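Local coordinates for protein glycerol kinase, putative (Plasmodium falciparum, PDB 2W40) that probably phosphorylates glycerol with ATP to give sn-glycerol 3-phosphate, as a kinase of the FGGY family, at residues Cys266-Gly271 and Gly416-Lys421; Gly309-Ala314 and Asn393-Ser398. All coordinates share one frame; numbering follows the deposited sequence. Where two conformers were deposited one is given.

Overall arrangement
Both contacts belong to the C-terminal FGGY domain and build on one mixed sheet: strand 264-268 of contact 1 and strand 304-311 of contact 2 lie on either side of strand 272-279. Their centres are 13 Å apart, yet they touch directly, with Gly269 O 3.5 Å from Ala314 CB and Met417 CE 3.9 Å from Ala314 C. Helix 377-403 serves both, supplying Ile395 to contact 2 and Ile388 and Leu392 to the surroundings of contact 1. Contact 1 holds the ADP-binding residues Thr270 and Gly416, although this chain carries no nucleotide. Contact 2 leads toward the other substrate: the Ser310 side chain is about 6 Å from bound glycerol.

Contact 1: Cys266-Gly271 and Gly416-Lys421; sequences CTYGTG and GMTKNK
Two pieces of the ADP-binding site of this actin-like kinase domain meet here: the end of strand 264-268 with the turn that follows it, and the short 3-10 segment after strand 411-414. Thr270 and Gly416 are both known ADP-binding residues. No direct hydrogen bond crosses the contact; water joins the backbones instead. Tyr268 O accepts a hydrogen from each of two waters. Water 1 sits 2.7 Å from Tyr268 O and takes the N-H of Met417 at 2.8 Å from Met417 N; water 2, in a longer bond to the same carbonyl, takes that of Gly416 with Gly416 N 2.8 Å away. Two N-H groups at the start of the 3-10 segment are thus tied to a single strand carbonyl.

Beside the waters the contact is apolar. Tyr268 CB packs on Met417 CB at 4.0 Å, and with chi1 at -64° the ring extends past Met417 to Thr418. There CG2, the methyl branch of Thr418, comes obliquely to the ring, 3.6 Å from Tyr268 CD2, while Met417 SD approaches the same ring at a slant. The other branch of Thr418 is polar: Lys419 NZ donates to Thr418 OG1 at 2.7 Å, and that hydroxyl also bonds to Gly415 O.

The tyrosine hydroxyl is hydrogen-bonded to Asn427 of helix 421-431, whose Met424 touches both Tyr268 and Thr418. Helix 377-403 adds Leu392 against Tyr268 and Ile388 against Met417, and strand 411-414 brings Cys413 to Tyr268 and Thr418.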
loop_
_atom_site.group_PDB
_atom_site.type_symbol
_atom_site.label_atom_id
_atom_site.label_comp_id
_atom_site.label_asym_id
_atom_site.label_seq_id
_atom_site.Cartn_x
_atom_site.Cartn_y
_atom_site.Cartn_z
ATOM N N CYS C 266 -10.331 27.117 0.774
ATOM C CA CYS C 266 -9.521 25.914 0.697
ATOM C C CYS C 266 -9.351 25.514 -0.757
ATOM O O CYS C 266 -10.335 25.361 -1.474
ATOM C CB CYS C 266 -10.150 24.825 1.513
ATOM S SG CYS C 266 -9.122 23.362 1.589
ATOM N N THR C 267 -8.092 25.420 -1.220
ATOM C CA THR C 267 -7.750 24.995 -2.530
ATOM C C THR C 267 -7.251 23.565 -2.506
ATOM O O THR C 267 -6.365 23.239 -1.706
ATOM C CB THR C 267 -6.647 25.937 -3.161
ATOM O OG1 THR C 267 -7.101 27.336 -3.207
ATOM C CG2 THR C 267 -6.278 25.483 -4.551
ATOM N N TYR C 268 -7.797 22.751 -3.419
ATOM C CA TYR C 268 -7.437 21.392 -3.611
ATOM C C TYR C 268 -6.640 21.318 -4.919
ATOM O O TYR C 268 -7.152 21.552 -6.031
ATOM C CB TYR C 268 -8.681 20.472 -3.734
ATOM C CG TYR C 268 -9.524 20.414 -2.470
ATOM C CD1 TYR C 268 -9.503 19.332 -1.646
ATOM C CD2 TYR C 268 -10.455 21.375 -2.175
ATOM C CE1 TYR C 268 -10.273 19.246 -0.539
ATOM C CE2 TYR C 268 -11.244 21.287 -0.971
ATOM C CZ TYR C 268 -11.178 20.228 -0.208
ATOM O OH TYR C 268 -12.035 20.175 0.911
ATOM N N GLY C 269 -5.394 20.942 -4.789
ATOM C CA GLY C 269 -4.469 20.847 -5.888
ATOM C C GLY C 269 -3.421 19.750 -5.612
ATOM O O GLY C 269 -3.725 18.749 -4.996
ATOM N N THR C 270 -2.182 19.979 -6.061
ATOM C CA THR C 270 -1.070 19.098 -5.645
ATOM C C THR C 270 -1.034 18.886 -4.139
ATOM O O THR C 270 -0.875 17.729 -3.671
ATOM C CB THR C 270 0.243 19.714 -6.152
ATOM O OG1 THR C 270 0.230 19.865 -7.593
ATOM C CG2 THR C 270 1.435 18.923 -5.800
ATOM N N GLY C 271 -1.158 19.950 -3.384
ATOM C CA GLY C 271 -1.499 19.892 -1.943
ATOM C C GLY C 271 -2.871 20.491 -1.708
ATOM O O GLY C 271 -3.534 20.920 -2.636
ATOM N N GLY C 416 -9.615 21.201 -9.032
ATOM C CA GLY C 416 -10.161 20.062 -9.722
ATOM C C GLY C 416 -11.001 19.068 -8.970
ATOM O O GLY C 416 -12.062 18.662 -9.425
ATOM N N MET C 417 -10.533 18.683 -7.785
ATOM C CA MET C 417 -11.195 17.730 -7.005
ATOM C C MET C 417 -12.558 18.174 -6.480
ATOM O O MET C 417 -13.354 17.358 -6.098
ATOM C CB MET C 417 -10.285 17.449 -5.788
ATOM C CG MET C 417 -9.037 16.607 -6.051
ATOM S SD MET C 417 -8.162 16.217 -4.463
ATOM C CE MET C 417 -6.794 15.293 -5.235
ATOM N N THR C 418 -12.839 19.496 -6.529
ATOM C CA THR C 418 -14.109 20.008 -6.020
ATOM C C THR C 418 -15.269 19.665 -6.960
ATOM O O THR C 418 -16.441 19.840 -6.611
ATOM C CB THR C 418 -14.005 21.554 -5.747
ATOM O OG1 THR C 418 -13.939 22.192 -7.018
ATOM C CG2 THR C 418 -12.798 21.933 -4.860
ATOM N N LYS C 419 -14.960 19.151 -8.142
ATOM C CA LYS C 419 -16.028 18.613 -9.037
ATOM C C LYS C 419 -16.517 17.186 -8.720
ATOM O O LYS C 419 -17.517 16.738 -9.279
ATOM C CB LYS C 419 -15.511 18.692 -10.480
ATOM C CG LYS C 419 -15.084 20.123 -10.843
ATOM C CD LYS C 419 -16.192 21.150 -10.514
ATOM C CE LYS C 419 -15.693 22.605 -10.379
ATOM N NZ LYS C 419 -15.607 23.065 -9.008
ATOM N N ASN C 420 -15.777 16.482 -7.826
ATOM C CA ASN C 420 -16.008 15.103 -7.424
ATOM C C ASN C 420 -16.967 15.249 -6.269
ATOM O O ASN C 420 -16.587 15.542 -5.119
ATOM C CB ASN C 420 -14.650 14.494 -7.083
ATOM C CG ASN C 420 -14.708 13.112 -6.534
ATOM O OD1 ASN C 420 -15.746 12.634 -6.044
ATOM N ND2 ASN C 420 -13.512 12.429 -6.602
ATOM N N LYS C 421 -18.254 15.041 -6.564
ATOM C CA LYS C 421 -19.316 15.193 -5.544
ATOM C C LYS C 421 -19.174 14.261 -4.342
ATOM O O LYS C 421 -19.338 14.736 -3.233
ATOM C CB LYS C 421 -20.741 15.030 -6.125
ATOM C CG LYS C 421 -21.155 16.193 -7.042
ATOM C CD LYS C 421 -22.233 15.713 -8.031
ATOM C CE LYS C 421 -23.157 16.819 -8.518
ATOM N NZ LYS C 421 -24.628 16.371 -8.439
HETATM O O HOH W 1 -7.819 19.324 -7.446
HETATM O O HOH W 2 -6.982 22.058 -9.236
#

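Contact 2: Gly309-Ala314 and Asn393-Ser398. With EDO (1,2-ethanediol), chain B.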
loop_
_atom_site.group_PDB
_atom_site.type_symbol
_atom_site.label_atom_id
_atom_site.label_comp_id
_atom_site.label_asym_id
_atom_site.label_seq_id
_atom_site.Cartn_x
_atom_site.Cartn_y
_atom_site.Cartn_z
ATOM N N GLY C 309 -3.322 26.510 6.916
ATOM C CA GLY C 309 -3.178 25.080 7.102
ATOM C C GLY C 309 -2.807 24.442 5.816
ATOM O O GLY C 309 -3.517 24.547 4.837
ATOM N N SER C 310 -1.621 23.816 5.812
ATOM C CA SER C 310 -1.026 23.233 4.605
ATOM C C SER C 310 -0.995 21.712 4.687
ATOM O O SER C 310 -0.631 21.181 5.697
ATOM C CB SER C 310 0.424 23.754 4.442
ATOM O OG SER C 310 0.593 25.169 4.711
ATOM N N ILE C 311 -1.384 21.044 3.598
ATOM C CA ILE C 311 -1.395 19.579 3.467
ATOM C C ILE C 311 -0.562 19.230 2.219
ATOM O O ILE C 311 -0.878 19.709 1.083
ATOM C CB ILE C 311 -2.812 18.987 3.281
ATOM C CG1 ILE C 311 -3.649 19.255 4.552
ATOM C CG2 ILE C 311 -2.778 17.526 2.901
ATOM C CD1 ILE C 311 -5.100 18.880 4.423
ATOM N N GLY C 312 0.432 18.373 2.402
ATOM C CA GLY C 312 1.333 18.147 1.315
ATOM C C GLY C 312 0.886 17.069 0.338
ATOM O O GLY C 312 1.132 17.157 -0.857
ATOM N N THR C 313 0.250 16.005 0.854
ATOM C CA THR C 313 -0.176 14.904 -0.036
ATOM C C THR C 313 -1.648 15.059 -0.383
ATOM O O THR C 313 -2.486 14.854 0.508
ATOM C CB THR C 313 0.060 13.508 0.572
ATOM O OG1 THR C 313 1.449 13.369 0.866
ATOM C CG2 THR C 313 -0.430 12.405 -0.437
ATOM N N ALA C 314 -1.965 15.420 -1.642
ATOM C CA ALA C 314 -3.362 15.501 -2.159
ATOM C C ALA C 314 -3.295 15.042 -3.602
ATOM O O ALA C 314 -3.137 13.823 -3.818
ATOM C CB ALA C 314 -3.928 16.943 -2.006
ATOM N N ASN C 393 -9.822 18.228 8.379
ATOM C CA ASN C 393 -10.580 18.350 9.618
ATOM C C ASN C 393 -9.712 18.777 10.794
ATOM O O ASN C 393 -10.083 19.627 11.601
ATOM C CB ASN C 393 -11.228 17.025 9.923
ATOM C CG ASN C 393 -12.055 17.086 11.182
ATOM O OD1 ASN C 393 -12.860 18.015 11.372
ATOM N ND2 ASN C 393 -11.934 16.028 12.037
ATOM N N GLU C 394 -8.514 18.190 10.839
ATOM C CA GLU C 394 -7.552 18.624 11.863
ATOM C C GLU C 394 -7.160 20.132 11.779
ATOM O O GLU C 394 -7.073 20.853 12.788
ATOM C CB GLU C 394 -6.285 17.742 11.877
ATOM C CG GLU C 394 -6.613 16.317 12.171
ATOM C CD GLU C 394 -5.393 15.437 12.485
ATOM O OE1 GLU C 394 -4.237 15.937 12.566
ATOM O OE2 GLU C 394 -5.616 14.183 12.680
ATOM N N ILE C 395 -6.931 20.586 10.579
ATOM C CA ILE C 395 -6.715 21.974 10.251
ATOM C C ILE C 395 -7.883 22.836 10.689
ATOM O O ILE C 395 -7.667 23.890 11.313
ATOM C CB ILE C 395 -6.344 22.173 8.759
ATOM C CG1 ILE C 395 -4.902 21.662 8.515
ATOM C CG2 ILE C 395 -6.441 23.637 8.308
ATOM C CD1 ILE C 395 -4.510 21.497 7.020
ATOM N N VAL C 396 -9.110 22.410 10.380
ATOM C CA VAL C 396 -10.301 23.214 10.741
ATOM C C VAL C 396 -10.421 23.327 12.262
ATOM O O VAL C 396 -10.748 24.371 12.837
ATOM C CB VAL C 396 -11.560 22.670 10.110
ATOM C CG1 VAL C 396 -12.848 23.414 10.743
ATOM C CG2 VAL C 396 -11.414 22.816 8.538
ATOM N N ASP C 397 -10.099 22.231 12.947
ATOM C CA ASP C 397 -10.132 22.265 14.395
ATOM C C ASP C 397 -9.105 23.270 14.953
ATOM O O ASP C 397 -9.413 24.020 15.920
ATOM C CB ASP C 397 -9.929 20.878 14.986
ATOM C CG ASP C 397 -11.149 19.962 14.826
ATOM O OD1 ASP C 397 -12.304 20.444 14.615
ATOM O OD2 ASP C 397 -10.932 18.739 14.885
ATOM N N SER C 398 -7.888 23.313 14.379
ATOM C CA SER C 398 -6.927 24.279 14.821
ATOM C C SER C 398 -7.446 25.724 14.553
ATOM O O SER C 398 -7.252 26.621 15.346
ATOM C CB SER C 398 -5.564 24.018 14.116
ATOM O OG SER C 398 -4.987 22.817 14.550
HETATM C C1 EDO B . -6.943 18.154 15.680
HETATM O O1 EDO B . -8.399 17.877 15.583
HETATM C C2 EDO B . -6.383 19.451 15.050
HETATM O O2 EDO B . -5.864 20.579 15.817
#
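The peptide joining Gly309 to Ser310 is the flat group here, and Ile395 CD1 covers one of its faces, standing almost straight above the carbonyl carbon, 3.6 Å from Gly309 C. Backbone hydrogen bonds within the same chain hold these residues: Gly309 with Leu274 of strand 272-279, and Ser310 with Ala357. Ile395 brings both of its branches to the strand. CG2 lies 3.8 Å from Gly309 CA, and CG1, placed by a chi1 of -72°, carries its methyl on over the peptide. That methyl also presses against Ile311, at 3.4 Å between Ile395 CD1 and Ile311 CG1, tighter than an ordinary van der Waals contact; the two isoleucines meet at a slant, with Ile311 CD1 touching the same methyl.

Further round the helix sits a 1,2-ethanediol, probably taken up from the crystallisation liquor. Its O2 donates to Ser398 OG at 2.7 Å and, in the one of two Asp397 conformers given, its O1 donates to Asp397 OD2, a bond that is less certain. The serine hydroxyl has a second partner in Cys287 O, and the Glu394 carboxylate is engaged elsewhere, by Arg359 and Trp492.

Strand 309-311 and helix segment 393-398 run nearly antiparallel, at 168°, with axes 8.8 Å apart. This is the helix-on-sheet packing of an alpha/beta domain of the actin-like ATPase fold, in which helix 377-403 lays an apolar side against the sheet.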